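Local coordinates for protein nitrite reductase (Hyphomicrobium denitrificans, PDB 2DV6) that probably reduces nitrite to nitric oxide with electrons from a cytochrome c, using copper centres bound in cupredoxin-type domains of a six-chain assembly, at residues F29-G34 and G47-K52; D179-T184 and G309-D314; G297-V302 and Y325-G330. All blocks are in the same frame, centred on the assembly; numbering follows the deposited sequence.

Interaction 1 of 3, residues F29-G34 and G47-K52; sequences FTLRTG and GDIDHK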
ATOM      1  N   PHE A  29      17.566  -0.570 -24.919  1.00 24.53           N
ATOM      2  CA  PHE A  29      17.835  -0.146 -23.544  1.00 23.26           C
ATOM      3  C   PHE A  29      16.592   0.515 -23.033  1.00 23.45           C
ATOM      4  O   PHE A  29      16.024   1.352 -23.731  1.00 22.87           O
ATOM      5  CB  PHE A  29      19.003   0.875 -23.484  1.00 23.48           C
ATOM      6  CG  PHE A  29      20.309   0.309 -23.964  1.00 22.64           C
ATOM      7  CD1 PHE A  29      20.760   0.585 -25.238  1.00 21.97           C
ATOM      8  CD2 PHE A  29      21.021  -0.588 -23.175  1.00 22.39           C
ATOM      9  CE1 PHE A  29      21.942   0.035 -25.689  1.00 22.48           C
ATOM     10  CE2 PHE A  29      22.225  -1.152 -23.620  1.00 23.31           C
ATOM     11  CZ  PHE A  29      22.683  -0.847 -24.868  1.00 22.30           C
ATOM     12  N   THR A  30      16.159   0.136 -21.825  1.00 22.75           N
ATOM     13  CA  THR A  30      15.032   0.823 -21.187  1.00 23.31           C
ATOM     14  C   THR A  30      15.500   1.665 -19.999  1.00 22.47           C
ATOM     15  O   THR A  30      16.259   1.178 -19.186  1.00 22.67           O
ATOM     16  CB  THR A  30      13.908  -0.187 -20.784  1.00 22.99           C
ATOM     17  OG1 THR A  30      13.472  -0.849 -21.969  1.00 20.37           O
ATOM     18  CG2 THR A  30      12.719   0.528 -20.116  1.00 21.05           C
ATOM     19  N   LEU A  31      15.066   2.930 -19.964  1.00 21.74           N
ATOM     20  CA  LEU A  31      15.396   3.894 -18.930  1.00 21.58           C
ATOM     21  C   LEU A  31      14.090   4.388 -18.334  1.00 22.96           C
ATOM     22  O   LEU A  31      13.169   4.801 -19.052  1.00 23.31           O
ATOM     23  CB  LEU A  31      16.165   5.109 -19.528  1.00 19.74           C
ATOM     24  CG  LEU A  31      17.495   4.817 -20.250  1.00 19.52           C
ATOM     25  CD1 LEU A  31      18.163   6.071 -20.916  1.00 17.99           C
ATOM     26  CD2 LEU A  31      18.473   4.156 -19.314  1.00 17.14           C
ATOM     27  N   ARG A  32      13.995   4.349 -17.020  1.00 24.18           N
ATOM     28  CA  ARG A  32      12.900   5.006 -16.350  1.00 26.59           C
ATOM     29  C   ARG A  32      13.480   6.205 -15.615  1.00 26.63           C
ATOM     30  O   ARG A  32      14.632   6.188 -15.236  1.00 27.01           O
ATOM     31  CB  ARG A  32      12.161   4.059 -15.393  1.00 28.88           C
ATOM     32  CG  ARG A  32      12.970   3.540 -14.211  1.00 33.03           C
ATOM     33  CD  ARG A  32      12.126   2.573 -13.321  1.00 35.30           C
ATOM     34  NE  ARG A  32      13.001   1.756 -12.475  1.00 37.88           N
ATOM     35  CZ  ARG A  32      13.303   2.026 -11.202  1.00 39.29           C
ATOM     36  NH1 ARG A  32      12.785   3.090 -10.588  1.00 39.18           N
ATOM     37  NH2 ARG A  32      14.135   1.215 -10.538  1.00 41.30           N
ATOM     38  N   THR A  33      12.708   7.266 -15.476  1.00 26.55           N
ATOM     39  CA  THR A  33      13.208   8.442 -14.770  1.00 26.72           C
ATOM     40  C   THR A  33      12.845   8.298 -13.274  1.00 26.87           C
ATOM     41  O   THR A  33      11.853   7.656 -12.926  1.00 26.43           O
ATOM     42  CB  THR A  33      12.636   9.753 -15.373  1.00 26.30           C
ATOM     43  OG1 THR A  33      11.236   9.843 -15.077  1.00 26.15           O
ATOM     44  CG2 THR A  33      12.843   9.824 -16.913  1.00 24.55           C
ATOM     45  N   GLY A  34      13.654   8.870 -12.401  1.00 26.62           N
ATOM     46  CA  GLY A  34      13.334   8.858 -10.989  1.00 26.97           C
ATOM     47  C   GLY A  34      14.308   9.636 -10.130  1.00 27.98           C
ATOM     48  O   GLY A  34      15.179  10.333 -10.633  1.00 27.18           O
ATOM     49  N   GLY A  47      18.380  -6.032 -18.744  1.00 31.72           N
ATOM     50  CA  GLY A  47      19.658  -6.126 -19.457  1.00 32.24           C
ATOM     51  C   GLY A  47      20.850  -6.045 -18.528  1.00 33.25           C
ATOM     52  O   GLY A  47      20.766  -6.418 -17.348  1.00 33.04           O
ATOM     53  N   ASP A  48      21.965  -5.548 -19.064  1.00 34.32           N
ATOM     54  CA  ASP A  48      23.169  -5.292 -18.276  1.00 35.18           C
ATOM     55  C   ASP A  48      23.068  -4.006 -17.396  1.00 34.75           C
ATOM     56  O   ASP A  48      23.972  -3.718 -16.613  1.00 35.86           O
ATOM     57  CB  ASP A  48      24.446  -5.314 -19.197  1.00 37.76           C
ATOM     58  CG  ASP A  48      24.328  -4.376 -20.484  1.00 41.60           C
ATOM     59  OD1 ASP A  48      23.390  -3.539 -20.603  1.00 43.04           O
ATOM     60  OD2 ASP A  48      25.200  -4.484 -21.399  1.00 43.03           O
ATOM     61  N   ILE A  49      21.957  -3.262 -17.486  1.00 33.21           N
ATOM     62  CA  ILE A  49      21.830  -1.952 -16.803  1.00 31.39           C
ATOM     63  C   ILE A  49      20.793  -1.923 -15.667  1.00 31.88           C
ATOM     64  O   ILE A  49      20.441  -0.862 -15.129  1.00 30.87           O
ATOM     65  CB  ILE A  49      21.569  -0.821 -17.836  1.00 30.10           C
ATOM     66  CG1 ILE A  49      20.175  -0.968 -18.477  1.00 28.44           C
ATOM     67  CG2 ILE A  49      22.735  -0.793 -18.892  1.00 28.71           C
ATOM     68  CD1 ILE A  49      19.745   0.161 -19.404  1.00 26.23           C
ATOM     69  N   ASP A  50      20.312  -3.099 -15.290  1.00 31.66           N
ATOM     70  CA  ASP A  50      19.185  -3.186 -14.368  1.00 32.24           C
ATOM     71  C   ASP A  50      19.414  -2.488 -13.017  1.00 32.30           C
ATOM     72  O   ASP A  50      20.341  -2.847 -12.282  1.00 32.25           O
ATOM     73  CB  ASP A  50      18.812  -4.651 -14.154  1.00 33.15           C
ATOM     74  CG  ASP A  50      17.438  -4.812 -13.514  1.00 34.36           C
ATOM     75  OD1 ASP A  50      17.273  -5.815 -12.786  1.00 36.38           O
ATOM     76  OD2 ASP A  50      16.541  -3.950 -13.734  1.00 34.60           O
ATOM     77  N   HIS A  51      18.572  -1.499 -12.709  1.00 31.59           N
ATOM     78  CA  HIS A  51      18.673  -0.692 -11.474  1.00 33.45           C
ATOM     79  C   HIS A  51      19.916   0.188 -11.353  1.00 32.89           C
ATOM     80  O   HIS A  51      20.212   0.725 -10.261  1.00 33.91           O
ATOM     81  CB  HIS A  51      18.506  -1.546 -10.187  1.00 35.42           C
ATOM     82  CG  HIS A  51      17.113  -2.044  -9.990  1.00 38.25           C
ATOM     83  ND1 HIS A  51      16.128  -1.276  -9.402  1.00 40.28           N
ATOM     84  CD2 HIS A  51      16.516  -3.202 -10.369  1.00 38.84           C
ATOM     85  CE1 HIS A  51      14.987  -1.947  -9.411  1.00 39.85           C
ATOM     86  NE2 HIS A  51      15.199  -3.119  -9.983  1.00 40.78           N
ATOM     87  N   LYS A  52      20.642   0.353 -12.450  1.00 31.22           N
ATOM     88  CA  LYS A  52      21.808   1.211 -12.428  1.00 30.68           C
ATOM     89  C   LYS A  52      21.410   2.674 -12.697  1.00 30.14           C
ATOM     90  O   LYS A  52      20.597   2.946 -13.577  1.00 29.03           O
ATOM     91  CB  LYS A  52      22.864   0.700 -13.416  1.00 31.92           C
ATOM     92  CG  LYS A  52      23.411  -0.687 -13.061  1.00 32.77           C
ATOM     93  CD  LYS A  52      24.696  -0.918 -13.810  1.00 36.34           C
ATOM     94  CE  LYS A  52      25.285  -2.260 -13.460  1.00 37.76           C
ATOM     95  NZ  LYS A  52      25.755  -2.889 -14.730  1.00 39.40           N
TER

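Interaction 2 of 3, residues D179-T184 and G309-D314; sequences DNTTYT and GEQEMD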
ATOM      1  N   ASP A 179      20.911 -14.184 -23.566  1.00 26.96           N
ATOM      2  CA  ASP A 179      22.240 -13.908 -23.033  1.00 28.02           C
ATOM      3  C   ASP A 179      22.146 -13.799 -21.508  1.00 28.22           C
ATOM      4  O   ASP A 179      21.307 -13.052 -20.973  1.00 27.51           O
ATOM      5  CB  ASP A 179      22.735 -12.587 -23.633  1.00 30.32           C
ATOM      6  CG  ASP A 179      24.165 -12.249 -23.232  1.00 32.95           C
ATOM      7  OD1 ASP A 179      24.397 -11.077 -22.822  1.00 35.78           O
ATOM      8  OD2 ASP A 179      25.047 -13.133 -23.334  1.00 32.55           O
ATOM      9  N   ASN A 180      22.983 -14.568 -20.805  1.00 28.06           N
ATOM     10  CA  ASN A 180      23.064 -14.515 -19.355  1.00 28.77           C
ATOM     11  C   ASN A 180      21.722 -14.900 -18.674  1.00 27.44           C
ATOM     12  O   ASN A 180      21.435 -14.505 -17.539  1.00 25.46           O
ATOM     13  CB  ASN A 180      23.597 -13.128 -18.932  1.00 32.99           C
ATOM     14  CG  ASN A 180      24.073 -13.077 -17.481  1.00 36.37           C
ATOM     15  OD1 ASN A 180      24.270 -14.112 -16.834  1.00 41.77           O
ATOM     16  ND2 ASN A 180      24.253 -11.860 -16.957  1.00 39.81           N
ATOM     17  N   THR A 181      20.884 -15.650 -19.395  1.00 25.75           N
ATOM     18  CA  THR A 181      19.573 -16.033 -18.843  1.00 24.99           C
ATOM     19  C   THR A 181      19.145 -17.445 -19.198  1.00 24.38           C
ATOM     20  O   THR A 181      19.332 -17.918 -20.334  1.00 24.46           O
ATOM     21  CB  THR A 181      18.497 -14.873 -18.919  1.00 25.33           C
ATOM     22  OG1 THR A 181      17.202 -15.361 -19.283  1.00 28.47           O
ATOM     23  CG2 THR A 181      18.905 -13.802 -19.836  1.00 21.72           C
ATOM     24  N   THR A 182      18.669 -18.151 -18.181  1.00 23.02           N
ATOM     25  CA  THR A 182      18.476 -19.578 -18.278  1.00 23.24           C
ATOM     26  C   THR A 182      17.103 -19.920 -17.743  1.00 23.46           C
ATOM     27  O   THR A 182      16.478 -19.113 -17.048  1.00 22.86           O
ATOM     28  CB  THR A 182      19.576 -20.413 -17.497  1.00 23.76           C
ATOM     29  OG1 THR A 182      19.564 -20.062 -16.121  1.00 24.20           O
ATOM     30  CG2 THR A 182      20.997 -20.155 -18.062  1.00 24.21           C
ATOM     31  N   TYR A 183      16.642 -21.124 -18.065  1.00 22.39           N
ATOM     32  CA  TYR A 183      15.279 -21.521 -17.794  1.00 22.45           C
ATOM     33  C   TYR A 183      15.327 -23.053 -17.816  1.00 22.96           C
ATOM     34  O   TYR A 183      16.133 -23.604 -18.549  1.00 22.83           O
ATOM     35  CB  TYR A 183      14.341 -20.934 -18.876  1.00 20.57           C
ATOM     36  CG  TYR A 183      12.853 -21.249 -18.684  1.00 21.19           C
ATOM     37  CD1 TYR A 183      12.079 -20.526 -17.780  1.00 21.13           C
ATOM     38  CD2 TYR A 183      12.212 -22.246 -19.441  1.00 21.41           C
ATOM     39  CE1 TYR A 183      10.731 -20.824 -17.581  1.00 21.21           C
ATOM     40  CE2 TYR A 183      10.839 -22.530 -19.264  1.00 20.33           C
ATOM     41  CZ  TYR A 183      10.122 -21.814 -18.315  1.00 21.57           C
ATOM     42  OH  TYR A 183       8.784 -22.065 -18.102  1.00 21.44           O
ATOM     43  N   THR A 184      14.477 -23.724 -17.019  1.00 21.24           N
ATOM     44  CA  THR A 184      14.300 -25.158 -17.145  1.00 20.96           C
ATOM     45  C   THR A 184      13.378 -25.548 -18.296  1.00 21.71           C
ATOM     46  O   THR A 184      12.136 -25.432 -18.191  1.00 21.06           O
ATOM     47  CB  THR A 184      13.793 -25.805 -15.827  1.00 20.86           C
ATOM     48  OG1 THR A 184      14.708 -25.484 -14.774  1.00 22.01           O
ATOM     49  CG2 THR A 184      13.740 -27.328 -15.969  1.00 20.44           C
ATOM     50  N   GLY A 309      19.508 -13.838 -15.560  1.00 29.99           N
ATOM     51  CA  GLY A 309      19.566 -14.762 -14.437  1.00 29.25           C
ATOM     52  C   GLY A 309      18.749 -16.031 -14.673  1.00 30.33           C
ATOM     53  O   GLY A 309      18.366 -16.351 -15.798  1.00 30.14           O
ATOM     54  N   GLU A 310      18.488 -16.753 -13.596  1.00 30.48           N
ATOM     55  CA  GLU A 310      17.745 -17.989 -13.657  1.00 31.71           C
ATOM     56  C   GLU A 310      16.250 -17.699 -13.629  1.00 30.82           C
ATOM     57  O   GLU A 310      15.751 -17.180 -12.660  1.00 32.41           O
ATOM     58  CB  GLU A 310      18.169 -18.887 -12.494  1.00 33.07           C
ATOM     59  CG  GLU A 310      19.662 -19.246 -12.578  1.00 37.77           C
ATOM     60  CD  GLU A 310      20.011 -20.456 -11.724  1.00 40.91           C
ATOM     61  OE1 GLU A 310      19.801 -21.629 -12.174  1.00 42.67           O
ATOM     62  OE2 GLU A 310      20.498 -20.217 -10.599  1.00 42.41           O
ATOM     63  N   GLN A 311      15.547 -18.015 -14.701  1.00 28.96           N
ATOM     64  CA  GLN A 311      14.144 -17.649 -14.809  1.00 27.69           C
ATOM     65  C   GLN A 311      13.284 -18.796 -14.354  1.00 26.43           C
ATOM     66  O   GLN A 311      13.666 -19.968 -14.508  1.00 26.63           O
ATOM     67  CB  GLN A 311      13.794 -17.279 -16.242  1.00 26.70           C
ATOM     68  CG  GLN A 311      14.642 -16.200 -16.815  1.00 29.17           C
ATOM     69  CD  GLN A 311      14.525 -14.892 -16.070  1.00 31.07           C
ATOM     70  OE1 GLN A 311      15.544 -14.265 -15.731  1.00 35.16           O
ATOM     71  NE2 GLN A 311      13.305 -14.465 -15.803  1.00 30.79           N
ATOM     72  N   GLU A 312      12.117 -18.463 -13.805  1.00 24.90           N
ATOM     73  CA  GLU A 312      11.180 -19.466 -13.324  1.00 24.25           C
ATOM     74  C   GLU A 312       9.813 -19.221 -13.933  1.00 22.87           C
ATOM     75  O   GLU A 312       9.485 -18.092 -14.304  1.00 23.88           O
ATOM     76  CB  GLU A 312      11.091 -19.408 -11.799  1.00 24.53           C
ATOM     77  CG  GLU A 312      12.411 -19.519 -11.129  1.00 27.86           C
ATOM     78  CD  GLU A 312      12.304 -19.729  -9.637  1.00 29.56           C
ATOM     79  OE1 GLU A 312      12.142 -20.899  -9.206  1.00 31.38           O
ATOM     80  OE2 GLU A 312      12.386 -18.715  -8.901  1.00 30.48           O
ATOM     81  N   MET A 313       9.014 -20.275 -14.034  1.00 21.46           N
ATOM     82  CA  MET A 313       7.694 -20.192 -14.636  1.00 20.43           C
ATOM     83  C   MET A 313       6.780 -19.475 -13.659  1.00 20.12           C
ATOM     84  O   MET A 313       6.848 -19.702 -12.452  1.00 19.79           O
ATOM     85  CB  MET A 313       7.111 -21.595 -14.894  1.00 20.54           C
ATOM     86  CG  MET A 313       5.861 -21.525 -15.734  1.00 20.82           C
ATOM     87  SD  MET A 313       5.097 -23.110 -16.059  1.00 24.26           S
ATOM     88  CE  MET A 313       4.289 -23.441 -14.487  1.00 20.62           C
ATOM     89  N   ASP A 314       5.909 -18.634 -14.188  1.00 19.64           N
ATOM     90  CA  ASP A 314       4.911 -17.963 -13.374  1.00 20.56           C
ATOM     91  C   ASP A 314       3.565 -18.540 -13.859  1.00 20.55           C
ATOM     92  O   ASP A 314       3.116 -18.290 -14.984  1.00 19.16           O
ATOM     93  CB  ASP A 314       5.016 -16.453 -13.590  1.00 20.90           C
ATOM     94  CG  ASP A 314       4.013 -15.653 -12.782  1.00 21.61           C
ATOM     95  OD1 ASP A 314       2.847 -16.103 -12.617  1.00 23.91           O
ATOM     96  OD2 ASP A 314       4.390 -14.537 -12.342  1.00 22.25           O
TER
HETATM   97  O   HOH W   1      18.304 -22.087 -14.508  1.00 45.38           O
HETATM   98  O   HOH W   2      12.733 -22.567 -14.987  1.00 25.49           O

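Interaction 3 of 3, residues G297-V302 and Y325-G330; sequences GEIYTV and YFLFNG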
ATOM      1  N   GLY A 297       6.735 -20.353 -29.867  1.00 17.86           N
ATOM      2  CA  GLY A 297       6.144 -20.621 -28.561  1.00 18.67           C
ATOM      3  C   GLY A 297       6.343 -19.450 -27.616  1.00 19.88           C
ATOM      4  O   GLY A 297       7.081 -18.510 -27.933  1.00 20.19           O
ATOM      5  N   GLU A 298       5.724 -19.553 -26.439  1.00 19.39           N
ATOM      6  CA  GLU A 298       5.770 -18.529 -25.397  1.00 19.66           C
ATOM      7  C   GLU A 298       6.357 -19.089 -24.136  1.00 19.43           C
ATOM      8  O   GLU A 298       6.172 -20.265 -23.828  1.00 19.07           O
ATOM      9  CB  GLU A 298       4.364 -18.001 -25.038  1.00 17.59           C
ATOM     10  CG  GLU A 298       3.481 -17.589 -26.233  1.00 16.85           C
ATOM     11  CD  GLU A 298       2.282 -18.488 -26.422  1.00 18.80           C
ATOM     12  OE1 GLU A 298       1.760 -19.010 -25.405  1.00 19.03           O
ATOM     13  OE2 GLU A 298       1.834 -18.652 -27.584  1.00 20.10           O
ATOM     14  N   ILE A 299       6.998 -18.217 -23.372  1.00 19.18           N
ATOM     15  CA  ILE A 299       7.472 -18.572 -22.059  1.00 20.04           C
ATOM     16  C   ILE A 299       6.992 -17.508 -21.058  1.00 19.67           C
ATOM     17  O   ILE A 299       6.940 -16.313 -21.372  1.00 18.90           O
ATOM     18  CB  ILE A 299       9.034 -18.868 -22.055  1.00 20.86           C
ATOM     19  CG1 ILE A 299       9.308 -20.260 -22.702  1.00 21.18           C
ATOM     20  CG2 ILE A 299       9.580 -18.817 -20.657  1.00 19.65           C
ATOM     21  CD1 ILE A 299      10.798 -20.708 -22.686  1.00 22.34           C
ATOM     22  N   TYR A 300       6.631 -17.960 -19.870  1.00 18.98           N
ATOM     23  CA  TYR A 300       5.945 -17.112 -18.887  1.00 19.29           C
ATOM     24  C   TYR A 300       6.795 -17.061 -17.620  1.00 19.50           C
ATOM     25  O   TYR A 300       6.663 -17.888 -16.769  1.00 19.42           O
ATOM     26  CB  TYR A 300       4.536 -17.678 -18.580  1.00 17.23           C
ATOM     27  CG  TYR A 300       3.610 -17.745 -19.785  1.00 16.52           C
ATOM     28  CD1 TYR A 300       3.692 -18.809 -20.701  1.00 15.39           C
ATOM     29  CD2 TYR A 300       2.656 -16.745 -20.022  1.00 14.85           C
ATOM     30  CE1 TYR A 300       2.856 -18.873 -21.840  1.00 14.57           C
ATOM     31  CE2 TYR A 300       1.790 -16.820 -21.142  1.00 16.00           C
ATOM     32  CZ  TYR A 300       1.913 -17.866 -22.055  1.00 15.71           C
ATOM     33  OH  TYR A 300       1.059 -17.931 -23.155  1.00 16.88           O
ATOM     34  N   THR A 301       7.670 -16.076 -17.511  1.00 20.56           N
ATOM     35  CA  THR A 301       8.645 -16.056 -16.450  1.00 20.87           C
ATOM     36  C   THR A 301       8.157 -15.091 -15.357  1.00 21.51           C
ATOM     37  O   THR A 301       7.346 -14.194 -15.609  1.00 22.20           O
ATOM     38  CB  THR A 301       9.994 -15.589 -16.969  1.00 21.12           C
ATOM     39  OG1 THR A 301       9.794 -14.395 -17.700  1.00 21.42           O
ATOM     40  CG2 THR A 301      10.621 -16.602 -17.894  1.00 19.75           C
ATOM     41  N   VAL A 302       8.618 -15.313 -14.135  1.00 21.77           N
ATOM     42  CA  VAL A 302       8.254 -14.456 -12.995  1.00 22.29           C
ATOM     43  C   VAL A 302       8.776 -13.030 -13.239  1.00 23.47           C
ATOM     44  O   VAL A 302       8.049 -12.040 -13.038  1.00 24.68           O
ATOM     45  CB  VAL A 302       8.813 -15.045 -11.680  1.00 21.89           C
ATOM     46  CG1 VAL A 302       8.642 -14.043 -10.488  1.00 20.42           C
ATOM     47  CG2 VAL A 302       8.106 -16.356 -11.378  1.00 19.76           C
ATOM     48  N   TYR A 325       8.189 -13.987 -22.934  1.00 20.47           N
ATOM     49  CA  TYR A 325       9.051 -14.299 -24.063  1.00 19.76           C
ATOM     50  C   TYR A 325       8.218 -14.925 -25.163  1.00 18.97           C
ATOM     51  O   TYR A 325       7.365 -15.772 -24.886  1.00 19.95           O
ATOM     52  CB  TYR A 325      10.162 -15.268 -23.660  1.00 19.20           C
ATOM     53  CG  TYR A 325      11.195 -14.673 -22.702  1.00 20.13           C
ATOM     54  CD1 TYR A 325      10.953 -14.602 -21.330  1.00 17.76           C
ATOM     55  CD2 TYR A 325      12.424 -14.198 -23.182  1.00 19.28           C
ATOM     56  CE1 TYR A 325      11.910 -14.043 -20.459  1.00 20.93           C
ATOM     57  CE2 TYR A 325      13.362 -13.635 -22.332  1.00 20.21           C
ATOM     58  CZ  TYR A 325      13.120 -13.564 -20.995  1.00 20.44           C
ATOM     59  OH  TYR A 325      14.088 -13.016 -20.182  1.00 22.74           O
ATOM     60  N   PHE A 326       8.449 -14.492 -26.400  1.00 18.22           N
ATOM     61  CA  PHE A 326       7.870 -15.130 -27.573  1.00 18.78           C
ATOM     62  C   PHE A 326       9.086 -15.558 -28.402  1.00 20.45           C
ATOM     63  O   PHE A 326      10.007 -14.716 -28.636  1.00 18.62           O
ATOM     64  CB  PHE A 326       7.077 -14.144 -28.420  1.00 19.93           C
ATOM     65  CG  PHE A 326       5.708 -13.855 -27.927  1.00 19.81           C
ATOM     66  CD1 PHE A 326       4.633 -14.613 -28.374  1.00 20.97           C
ATOM     67  CD2 PHE A 326       5.486 -12.805 -27.059  1.00 20.41           C
ATOM     68  CE1 PHE A 326       3.325 -14.330 -27.940  1.00 21.82           C
ATOM     69  CE2 PHE A 326       4.190 -12.517 -26.638  1.00 22.27           C
ATOM     70  CZ  PHE A 326       3.120 -13.298 -27.085  1.00 20.44           C
ATOM     71  N   LEU A 327       9.093 -16.818 -28.839  1.00 19.24           N
ATOM     72  CA  LEU A 327      10.321 -17.423 -29.321  1.00 19.76           C
ATOM     73  C   LEU A 327      10.175 -18.232 -30.610  1.00 19.98           C
ATOM     74  O   LEU A 327       9.190 -18.981 -30.763  1.00 19.54           O
ATOM     75  CB  LEU A 327      10.808 -18.371 -28.245  1.00 21.62           C
ATOM     76  CG  LEU A 327      11.706 -18.010 -27.045  1.00 22.91           C
ATOM     77  CD1 LEU A 327      12.208 -16.558 -26.893  1.00 22.94           C
ATOM     78  CD2 LEU A 327      11.156 -18.637 -25.784  1.00 20.85           C
ATOM     79  N   PHE A 328      11.154 -18.090 -31.527  1.00 19.80           N
ATOM     80  CA  PHE A 328      11.280 -18.997 -32.663  1.00 19.34           C
ATOM     81  C   PHE A 328      12.310 -20.041 -32.216  1.00 19.24           C
ATOM     82  O   PHE A 328      13.379 -19.687 -31.769  1.00 17.57           O
ATOM     83  CB  PHE A 328      11.780 -18.297 -33.950  1.00 18.44           C
ATOM     84  CG  PHE A 328      10.736 -17.450 -34.653  1.00 20.54           C
ATOM     85  CD1 PHE A 328       9.420 -17.907 -34.793  1.00 19.40           C
ATOM     86  CD2 PHE A 328      11.086 -16.195 -35.215  1.00 17.81           C
ATOM     87  CE1 PHE A 328       8.439 -17.114 -35.453  1.00 18.39           C
ATOM     88  CE2 PHE A 328      10.130 -15.431 -35.869  1.00 18.28           C
ATOM     89  CZ  PHE A 328       8.793 -15.879 -35.964  1.00 19.24           C
ATOM     90  N   ASN A 329      11.985 -21.327 -32.338  1.00 20.16           N
ATOM     91  CA  ASN A 329      12.991 -22.387 -32.106  1.00 19.73           C
ATOM     92  C   ASN A 329      13.774 -22.237 -30.804  1.00 20.50           C
ATOM     93  O   ASN A 329      15.020 -22.307 -30.801  1.00 20.21           O
ATOM     94  CB  ASN A 329      13.914 -22.538 -33.334  1.00 19.88           C
ATOM     95  CG  ASN A 329      13.166 -23.058 -34.543  1.00 19.61           C
ATOM     96  OD1 ASN A 329      11.948 -22.947 -34.585  1.00 19.95           O
ATOM     97  ND2 ASN A 329      13.873 -23.647 -35.531  1.00 20.10           N
ATOM     98  N   GLY A 330      13.035 -21.975 -29.706  1.00 19.99           N
ATOM     99  CA  GLY A 330      13.541 -22.218 -28.356  1.00 19.32           C
ATOM    100  C   GLY A 330      14.091 -21.078 -27.524  1.00 20.57           C
ATOM    101  O   GLY A 330      14.055 -21.135 -26.295  1.00 20.62           O
TER

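Interaction 1 of 3, residues F29-G34 and G47-K52
Ile-49 makes almost all of the apolar contact with strand 27-36 of the N-terminal cupredoxin domain through one methyl, CD1. Ile-49 CD1 lies 4.1 Å from CD2 of Phe-29, at the edge of the ring, and 4.2 Å from CD2 of Leu-31. Ile-49 CD1 also comes within 3.6 Å of the carbonyl O of Thr-30. With CG1 placed between the backbone N and the carbonyl carbon (chi1 68°) and CD1 extended beyond it, the side chain meets both Phe-29 and Leu-31 at about a right angle, like a peg set against the strand. Leu-57, which touches Phe-29 and Ile-49, and Pro-55, which touches Leu-31 and Ile-49, extend this apolar cluster.

Charged and polar side chains border the cluster. Asp-48 brings OD1 to 4.0 Å from CE2 of Phe-29, with carboxylate and ring only 7° from coplanar, an edge-on approach toward the C-H rim. At the other end the extended chain of Arg-32 carries NH2 to 3.4 Å from ND1 of His-51. The imidazole nitrogen lies in the guanidinium plane, at its edge, and the two planes stand 72° apart, which rules out stacking.

Hydrogen bonds within the 47-52 loop shape it. A type II turn from Ile-49 to Lys-52 is closed by the backbone bond from Lys-52 N to Ile-49 O at 2.9 Å, and the Lys-52 side chain folds back to add NZ to the carbonyl O of Asp-48 at 2.7 Å. The strand, meanwhile, pairs through its backbone with 39-45 and 64-70.

The chemistry is thus that of a small apolar plug with a polar margin: the loop is held to the strand mainly by packing, and the closeness of Arg-32 to His-51 would probably favour a neutral imidazole.

Interaction 2 of 3, residues D179-T184 and G309-D314
Tyr-183, Gln-311 and Thr-182 bury the most surface where strand 181-188 takes on 309-310 as a parallel edge strand, at the margin of a mixed beta sheet. Thr-181 pairs with Gly-309 and Thr-182 with Glu-310. Thr-182 is held through both its backbone N and its backbone O: the N donates to Gly-309 O at 3.0 Å, and the O accepts from Gln-311 N at 2.8 Å. Before it, Gly-309 N gives a further bond to Asn-180 O.

Gln-311 lays its aliphatic part against the neighbouring strand. Gln-311 CB is 3.3 Å from Thr-182 O, while Gln-311 CG, set beside the backbone N by chi1 (-55°), passes 3.7 Å from Thr-181 OG1.

Tyr-183 reaches along the departing chain. With CG anti to the backbone N (chi1 -178°), the ring runs past Gln-311 and Glu-312, presenting CD1 to the CB of the first and its CE1 edge to the carbonyl carbon of the second. Tyr-183 OH ends 3.6 Å from CB of Met-313. Between Gln-311 and Met-313, Glu-312 turns to a subunit interface, its carboxylate accepting from the backbone N of Asn-92 and Gly-93 of the third subunit.

Where direct backbone pairing stops, a water stands in: it lies over a face of the Tyr-183 ring, toward its rim, accepting from Thr-184 N and donating to Gln-311 O. On the face carrying Thr-182 and Glu-310, whose side chains run side by side, a second water bridges the side chains, 2.9 Å from Thr-182 OG1 and donating to Glu-310 OE1 at 2.8 Å.

Interaction 3 of 3, residues G297-V302 and Y325-G330
Tyr-325 opens an antiparallel beta pairing in which strand 325-328 flanks the end of strand 290-299, the outermost position of its mixed sheet within this chain. The Tyr-325 backbone forms a hydrogen-bonded pair with Ile-299, O accepting from Ile-299 N at 2.9 Å and N donating to Ile-299 O at 3.1 Å. The Tyr-325 ring turns its CE1 edge to Thr-301, whose OG1 lies in the ring plane 3.5 Å away and is hydrogen-bonded to Lys-303 O.

Phe-326 sits opposite Glu-298 in a non-hydrogen-bonded pair, the two side chains side by side and pointing the same way. Phe-326 CE1 is 3.7 Å from Glu-298 CG, and the bend at chi2 (113°) turns the carboxylate to Tyr-300 OH, which meets OE1 from above the carboxylate plane at 2.6 Å. OE1 also accepts from Asn-359 N and OE2 from Phe-360 N. With an alanine in place of Glu-298, Tyr-300 OH and these two N-H groups would probably lose their carboxylate acceptor and a gap would open beside Phe-326.

Leu-327 closes the pairing, exchanging two backbone bonds with Gly-297. On the face shared with Ile-299 and Tyr-325, Leu-327 CD2 packs 3.7 Å from CD1 of Ile-299.

How the interactions relate
Interactions 2 and 3 form one continuous structure. Their segments alternate along the chain, and 297-302 runs beside 309-314, with probable hydrogen bonds from Asp-314 N to Tyr-300 O (2.8 Å) and from Val-302 N to Glu-312 O (2.9 Å); their centres are 11 Å apart. Interaction 1 lies apart in the N-terminal domain, its centre 19 Å from that of interaction 2 and 22 Å from that of interaction 3. All three lie in the surroundings of copper rather than in its coordination: the side chains of Leu-31, near the site of His-77 and Cys-114, and Met-313, near that of His-268, are about 11 Å from different copper ions, and that of Glu-298 is about 13 Å from one.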